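Local coordinates for exported protein (Bacteroides fragilis, PDB 3MSW) that is of unknown function, an apparently exported bacterial protein whose chain folds into a single-layer antiparallel beta-sheet built from beta-hairpin repeats, at residues I102-N107 / A113-K118; T72-Y77 / T81-S86. All coordinates share one frame; numbering follows the deposited sequence. Where two conformers were deposited one is given.

Interaction 1. Residues I102-N107 / A113-K118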
loop_
_atom_site.group_PDB
_atom_site.type_symbol
_atom_site.label_atom_id
_atom_site.label_comp_id
_atom_site.label_asym_id
_atom_site.label_seq_id
_atom_site.Cartn_x
_atom_site.Cartn_y
_atom_site.Cartn_z
ATOM N N ILE A 102 1.557 -11.033 -6.682
ATOM C CA ILE A 102 2.848 -11.702 -6.870
ATOM C C ILE A 102 3.457 -11.226 -8.195
ATOM O O ILE A 102 2.785 -11.265 -9.234
ATOM C CB ILE A 102 2.805 -13.266 -6.784
ATOM C CG1 ILE A 102 2.271 -13.766 -5.420
ATOM C CG2 ILE A 102 4.196 -13.861 -7.069
ATOM C CD1 ILE A 102 2.009 -15.301 -5.378
ATOM N N TYR A 103 4.737 -10.790 -8.152
ATOM C CA TYR A 103 5.463 -10.345 -9.348
ATOM C C TYR A 103 6.707 -11.203 -9.481
ATOM O O TYR A 103 7.536 -11.243 -8.575
ATOM C CB TYR A 103 5.846 -8.858 -9.265
ATOM C CG TYR A 103 4.677 -7.963 -8.926
ATOM C CD1 TYR A 103 3.836 -7.469 -9.924
ATOM C CD2 TYR A 103 4.409 -7.605 -7.606
ATOM C CE1 TYR A 103 2.742 -6.655 -9.608
ATOM C CE2 TYR A 103 3.323 -6.797 -7.283
ATOM C CZ TYR A 103 2.483 -6.341 -8.284
ATOM O OH TYR A 103 1.441 -5.520 -7.946
ATOM N N ILE A 104 6.822 -11.907 -10.603
ATOM C CA ILE A 104 7.963 -12.748 -10.892
ATOM C C ILE A 104 8.769 -12.109 -12.012
ATOM O O ILE A 104 8.224 -11.854 -13.086
ATOM C CB ILE A 104 7.524 -14.216 -11.217
ATOM C CG1 ILE A 104 6.788 -14.825 -9.987
ATOM C CG2 ILE A 104 8.737 -15.088 -11.641
ATOM C CD1 ILE A 104 5.989 -16.048 -10.285
ATOM N N THR A 105 10.077 -11.881 -11.773
ATOM C CA THR A 105 10.962 -11.374 -12.827
ATOM C C THR A 105 11.991 -12.440 -13.187
ATOM O O THR A 105 12.091 -13.466 -12.505
ATOM C CB THR A 105 11.708 -10.090 -12.395
ATOM O OG1 THR A 105 12.726 -10.432 -11.453
ATOM C CG2 THR A 105 10.778 -8.985 -11.869
ATOM N N ASP A 106 12.776 -12.193 -14.240
ATOM C CA ASP A 106 13.910 -13.055 -14.564
ATOM C C ASP A 106 15.122 -12.439 -13.829
ATOM O O ASP A 106 14.960 -11.488 -13.059
ATOM C CB ASP A 106 14.128 -13.201 -16.093
ATOM C CG ASP A 106 14.473 -11.943 -16.876
ATOM O OD1 ASP A 106 14.846 -10.936 -16.250
ATOM O OD2 ASP A 106 14.424 -11.991 -18.122
ATOM N N ASN A 107 16.320 -12.956 -14.077
ATOM C CA ASN A 107 17.546 -12.478 -13.445
ATOM C C ASN A 107 17.965 -11.064 -13.898
ATOM O O ASN A 107 18.872 -10.500 -13.302
ATOM C CB ASN A 107 18.682 -13.491 -13.711
ATOM C CG ASN A 107 18.483 -14.868 -13.092
ATOM O OD1 ASN A 107 18.958 -15.881 -13.624
ATOM N ND2 ASN A 107 17.817 -14.951 -11.941
ATOM N N ALA A 113 5.835 -12.698 -15.069
ATOM C CA ALA A 113 4.411 -12.875 -14.763
ATOM C C ALA A 113 3.947 -12.101 -13.560
ATOM O O ALA A 113 4.703 -11.861 -12.612
ATOM C CB ALA A 113 4.108 -14.349 -14.561
ATOM N N GLN A 114 2.670 -11.729 -13.582
ATOM C CA GLN A 114 2.055 -11.048 -12.449
ATOM C C GLN A 114 0.747 -11.728 -12.131
ATOM O O GLN A 114 0.062 -12.195 -13.037
ATOM C CB GLN A 114 1.914 -9.534 -12.686
ATOM C CG GLN A 114 0.964 -9.144 -13.809
ATOM C CD GLN A 114 1.188 -7.718 -14.254
ATOM O OE1 GLN A 114 1.453 -7.445 -15.423
ATOM N NE2 GLN A 114 1.063 -6.777 -13.340
ATOM N N TYR A 115 0.442 -11.835 -10.839
ATOM C CA TYR A 115 -0.733 -12.485 -10.296
ATOM C C TYR A 115 -1.389 -11.565 -9.278
ATOM O O TYR A 115 -0.682 -10.899 -8.499
ATOM C CB TYR A 115 -0.352 -13.809 -9.596
ATOM C CG TYR A 115 0.372 -14.797 -10.473
ATOM C CD1 TYR A 115 1.762 -14.771 -10.591
ATOM C CD2 TYR A 115 -0.315 -15.825 -11.108
ATOM C CE1 TYR A 115 2.435 -15.688 -11.399
ATOM C CE2 TYR A 115 0.344 -16.744 -11.919
ATOM C CZ TYR A 115 1.720 -16.679 -12.054
ATOM O OH TYR A 115 2.359 -17.592 -12.856
ATOM N N ALA A 116 -2.728 -11.566 -9.241
ATOM C CA ALA A 116 -3.510 -10.778 -8.249
ATOM C C ALA A 116 -4.573 -11.700 -7.689
ATOM O O ALA A 116 -5.137 -12.514 -8.434
ATOM C CB ALA A 116 -4.187 -9.585 -8.912
ATOM N N TYR A 117 -4.825 -11.584 -6.393
ATOM C CA TYR A 117 -5.781 -12.406 -5.663
ATOM C C TYR A 117 -6.598 -11.527 -4.771
ATOM O O TYR A 117 -6.100 -10.524 -4.257
ATOM C CB TYR A 117 -5.073 -13.442 -4.740
ATOM C CG TYR A 117 -4.086 -14.344 -5.442
ATOM C CD1 TYR A 117 -2.798 -13.903 -5.735
ATOM C CD2 TYR A 117 -4.449 -15.629 -5.848
ATOM C CE1 TYR A 117 -1.887 -14.718 -6.402
ATOM C CE2 TYR A 117 -3.533 -16.464 -6.494
ATOM C CZ TYR A 117 -2.251 -16.000 -6.763
ATOM O OH TYR A 117 -1.322 -16.773 -7.420
ATOM N N LYS A 118 -7.799 -12.002 -4.454
ATOM C CA LYS A 118 -8.684 -11.350 -3.518
ATOM C C LYS A 118 -9.047 -12.413 -2.485
ATOM O O LYS A 118 -9.268 -13.571 -2.842
ATOM C CB LYS A 118 -9.945 -10.846 -4.262
ATOM C CG LYS A 118 -10.843 -9.944 -3.418
ATOM C CD LYS A 118 -11.931 -9.258 -4.258
ATOM C CE LYS A 118 -11.580 -7.831 -4.643
ATOM N NZ LYS A 118 -10.686 -7.761 -5.836
#

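Interaction 2. Residues T72-Y77 / T81-S86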
loop_
_atom_site.group_PDB
_atom_site.type_symbol
_atom_site.label_atom_id
_atom_site.label_comp_id
_atom_site.label_asym_id
_atom_site.label_seq_id
_atom_site.Cartn_x
_atom_site.Cartn_y
_atom_site.Cartn_z
ATOM N N THR A 72 0.275 -2.887 4.262
ATOM C CA THR A 72 0.802 -3.552 3.070
ATOM C C THR A 72 2.153 -4.144 3.446
ATOM O O THR A 72 3.031 -3.428 3.937
ATOM C CB THR A 72 0.913 -2.584 1.880
ATOM O OG1 THR A 72 -0.349 -1.982 1.630
ATOM C CG2 THR A 72 1.406 -3.277 0.602
ATOM N N VAL A 73 2.309 -5.459 3.240
ATOM C CA VAL A 73 3.542 -6.162 3.546
ATOM C C VAL A 73 4.159 -6.573 2.236
ATOM O O VAL A 73 3.531 -7.313 1.474
ATOM C CB VAL A 73 3.327 -7.366 4.516
ATOM C CG1 VAL A 73 4.654 -8.071 4.806
ATOM C CG2 VAL A 73 2.677 -6.914 5.826
ATOM N N ILE A 74 5.383 -6.089 1.957
ATOM C CA ILE A 74 6.109 -6.418 0.726
ATOM C C ILE A 74 7.273 -7.313 1.113
ATOM O O ILE A 74 8.147 -6.896 1.882
ATOM C CB ILE A 74 6.614 -5.161 -0.065
ATOM C CG1 ILE A 74 5.497 -4.187 -0.445
ATOM C CG2 ILE A 74 7.390 -5.576 -1.311
ATOM C CD1 ILE A 74 5.342 -3.025 0.463
ATOM N N SER A 75 7.295 -8.542 0.572
ATOM C CA SER A 75 8.345 -9.512 0.826
ATOM C C SER A 75 9.059 -9.779 -0.478
ATOM O O SER A 75 8.419 -10.020 -1.516
ATOM C CB SER A 75 7.760 -10.812 1.373
ATOM O OG SER A 75 7.049 -10.597 2.579
ATOM N N ARG A 76 10.389 -9.755 -0.412
ATOM C CA ARG A 76 11.274 -9.963 -1.540
ATOM C C ARG A 76 11.967 -11.281 -1.416
ATOM O O ARG A 76 12.474 -11.641 -0.344
ATOM C CB ARG A 76 12.309 -8.830 -1.642
ATOM C CG ARG A 76 11.683 -7.432 -1.841
ATOM C CD ARG A 76 11.377 -7.095 -3.295
ATOM N NE ARG A 76 12.603 -7.035 -4.087
ATOM C CZ ARG A 76 12.990 -7.981 -4.936
ATOM N NH1 ARG A 76 12.214 -9.038 -5.166
ATOM N NH2 ARG A 76 14.146 -7.866 -5.581
ATOM N N TYR A 77 11.946 -12.022 -2.518
ATOM C CA TYR A 77 12.569 -13.322 -2.656
ATOM C C TYR A 77 13.299 -13.349 -4.012
ATOM O O TYR A 77 13.069 -14.238 -4.812
ATOM C CB TYR A 77 11.524 -14.441 -2.600
ATOM C CG TYR A 77 10.598 -14.388 -1.413
ATOM C CD1 TYR A 77 10.960 -14.956 -0.198
ATOM C CD2 TYR A 77 9.311 -13.859 -1.531
ATOM C CE1 TYR A 77 10.090 -14.950 0.889
ATOM C CE2 TYR A 77 8.430 -13.858 -0.452
ATOM C CZ TYR A 77 8.827 -14.404 0.756
ATOM O OH TYR A 77 7.980 -14.416 1.828
ATOM N N THR A 81 8.460 -11.196 -5.805
ATOM C CA THR A 81 8.003 -10.187 -4.860
ATOM C C THR A 81 6.553 -10.546 -4.546
ATOM O O THR A 81 5.726 -10.704 -5.457
ATOM C CB THR A 81 8.089 -8.743 -5.426
ATOM O OG1 THR A 81 9.427 -8.455 -5.790
ATOM C CG2 THR A 81 7.634 -7.673 -4.402
ATOM N N SER A 82 6.243 -10.641 -3.261
ATOM C CA SER A 82 4.896 -10.943 -2.787
ATOM C C SER A 82 4.405 -9.710 -1.986
ATOM O O SER A 82 5.143 -9.211 -1.136
ATOM C CB SER A 82 4.962 -12.179 -1.900
ATOM O OG SER A 82 3.688 -12.701 -1.575
ATOM N N VAL A 83 3.182 -9.209 -2.281
ATOM C CA VAL A 83 2.564 -8.015 -1.658
ATOM C C VAL A 83 1.216 -8.428 -1.040
ATOM O O VAL A 83 0.348 -8.929 -1.755
ATOM C CB VAL A 83 2.378 -6.858 -2.706
ATOM C CG1 VAL A 83 1.773 -5.615 -2.075
ATOM C CG2 VAL A 83 3.682 -6.508 -3.416
ATOM N N GLU A 84 1.056 -8.256 0.277
ATOM C CA GLU A 84 -0.214 -8.570 0.921
ATOM C C GLU A 84 -0.789 -7.293 1.463
ATOM O O GLU A 84 -0.146 -6.610 2.279
ATOM C CB GLU A 84 -0.067 -9.595 2.060
ATOM C CG GLU A 84 0.189 -11.010 1.557
ATOM C CD GLU A 84 0.344 -12.073 2.627
ATOM O OE1 GLU A 84 0.129 -11.767 3.822
ATOM O OE2 GLU A 84 0.721 -13.209 2.269
ATOM N N TYR A 85 -2.036 -7.015 1.063
ATOM C CA TYR A 85 -2.776 -5.840 1.491
ATOM C C TYR A 85 -3.870 -6.266 2.461
ATOM O O TYR A 85 -4.694 -7.109 2.120
ATOM C CB TYR A 85 -3.388 -5.165 0.252
ATOM C CG TYR A 85 -4.290 -3.999 0.572
ATOM C CD1 TYR A 85 -3.767 -2.787 1.017
ATOM C CD2 TYR A 85 -5.666 -4.090 0.386
ATOM C CE1 TYR A 85 -4.590 -1.693 1.262
ATOM C CE2 TYR A 85 -6.505 -3.017 0.684
ATOM C CZ TYR A 85 -5.958 -1.813 1.096
ATOM O OH TYR A 85 -6.776 -0.750 1.378
ATOM N N SER A 86 -3.873 -5.687 3.668
ATOM C CA SER A 86 -4.857 -5.991 4.706
ATOM C C SER A 86 -5.601 -4.722 5.117
ATOM O O SER A 86 -5.016 -3.642 5.137
ATOM C CB SER A 86 -4.174 -6.593 5.931
ATOM O OG SER A 86 -3.629 -7.872 5.650
#

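Interaction 1. Residues I102-N107 / A113-K118
CD1 of Ile104 comes obliquely against the Tyr115 ring, 3.7 Å from its CE1. Ile102 makes a second bump on the same face: with CG1 anti to its carbonyl carbon (chi1 -59°), its CD1 stands off the face, where the Tyr117 ring leans across to bring CE1 within 4.1 Å. The Tyr115 ring stands beside the two isoleucines, its CD1 4.2 Å from Ile102 CB and its CE1 against Ile104. Branched and aromatic side chains suit such a place, broad enough to meet across neighbouring strands. Strands 94-105 and 111-120 form a beta hairpin, the element from which such single-layer sheets are thought to have evolved, and are joined here by two hydrogen-bonded pairs, Ile102 with Tyr115 and Ile104 with Ala113. The bond from Ile104 N to Ala113 O is almost straight, 176° at the hydrogen. Ala113, small and buried, suits the pair with Ile104 and also touches Leu133 of strand 125-133. On the reverse face Tyr103 and Gln114 form the non-hydrogen-bonded pair, where ring atom CD1 of Tyr103 rests 3.9 Å from Gln114 CB and the ring and amide planes stand 62° apart.

Interaction 2. Residues T72-Y77 / T81-S86
Val83 slots between Thr72 and Ile74 on one face of the hairpin, sending a methyl to each: its CG1 is 3.6 Å from Thr72 CG2, and its CG2 is 4.2 Å from Ile74 CG1. This division follows from chi1 of -179°, which sets CG1 anti to the backbone N and leaves CG2 beside it. The row continues with Ile74 CG2, 3.7 Å from Thr81 CG2, the two side chains lying side by side and pointing the same way. Beta-branched residues suit this row, since they favour extended backbone and offer methyls to both neighbours; here they form the close-packed part of the contact. The other face, carrying Val73, Ser75, Ser82 and Glu84, is looser. Its two pairs are the hydrogen-bonded ones, Ser75 N meeting Ser82 O at 2.8 Å in an almost straight bond. The small serine side chains scarcely meet, although the exposed Tyr77 brings its ring edge to Ser82, with CE2 4.1 Å from CB. Glu84 extends out from this face, its carboxylate making a weak, long ion pair with Lys100. At the turn end Arg76 folds back over Thr81, while its NH1 donates to the carbonyl of Glu78. Cohesion probably rests on the main-chain hydrogen bonds and the row of touching methyls, while hydroxyls and charged groups on both faces are consistent with a sheet that has no second layer over it.

In the fold
Interaction 2 closes before interaction 1 opens along the chain, each joining the two strands of a beta hairpin: 65-77 with 80-89, then 94-105 with 111-120. Their centres are 11 Å apart in one antiparallel sheet whose nine strands follow chain order. Strands 80-89 and 94-105 are neighbours, so the hairpins abut directly: Tyr103 N lies 2.9 Å from Thr81 O, a probable hydrogen bond, and Tyr103 CE2 packs 3.9 Å from Val83 CG2. Interaction 2 sits nearer the middle of the chain, interaction 1 towards the end where 125-133 is outermost. Hairpins laid edge to edge in this way widen the sheet strand by strand, in keeping with its origin from hairpin repeats.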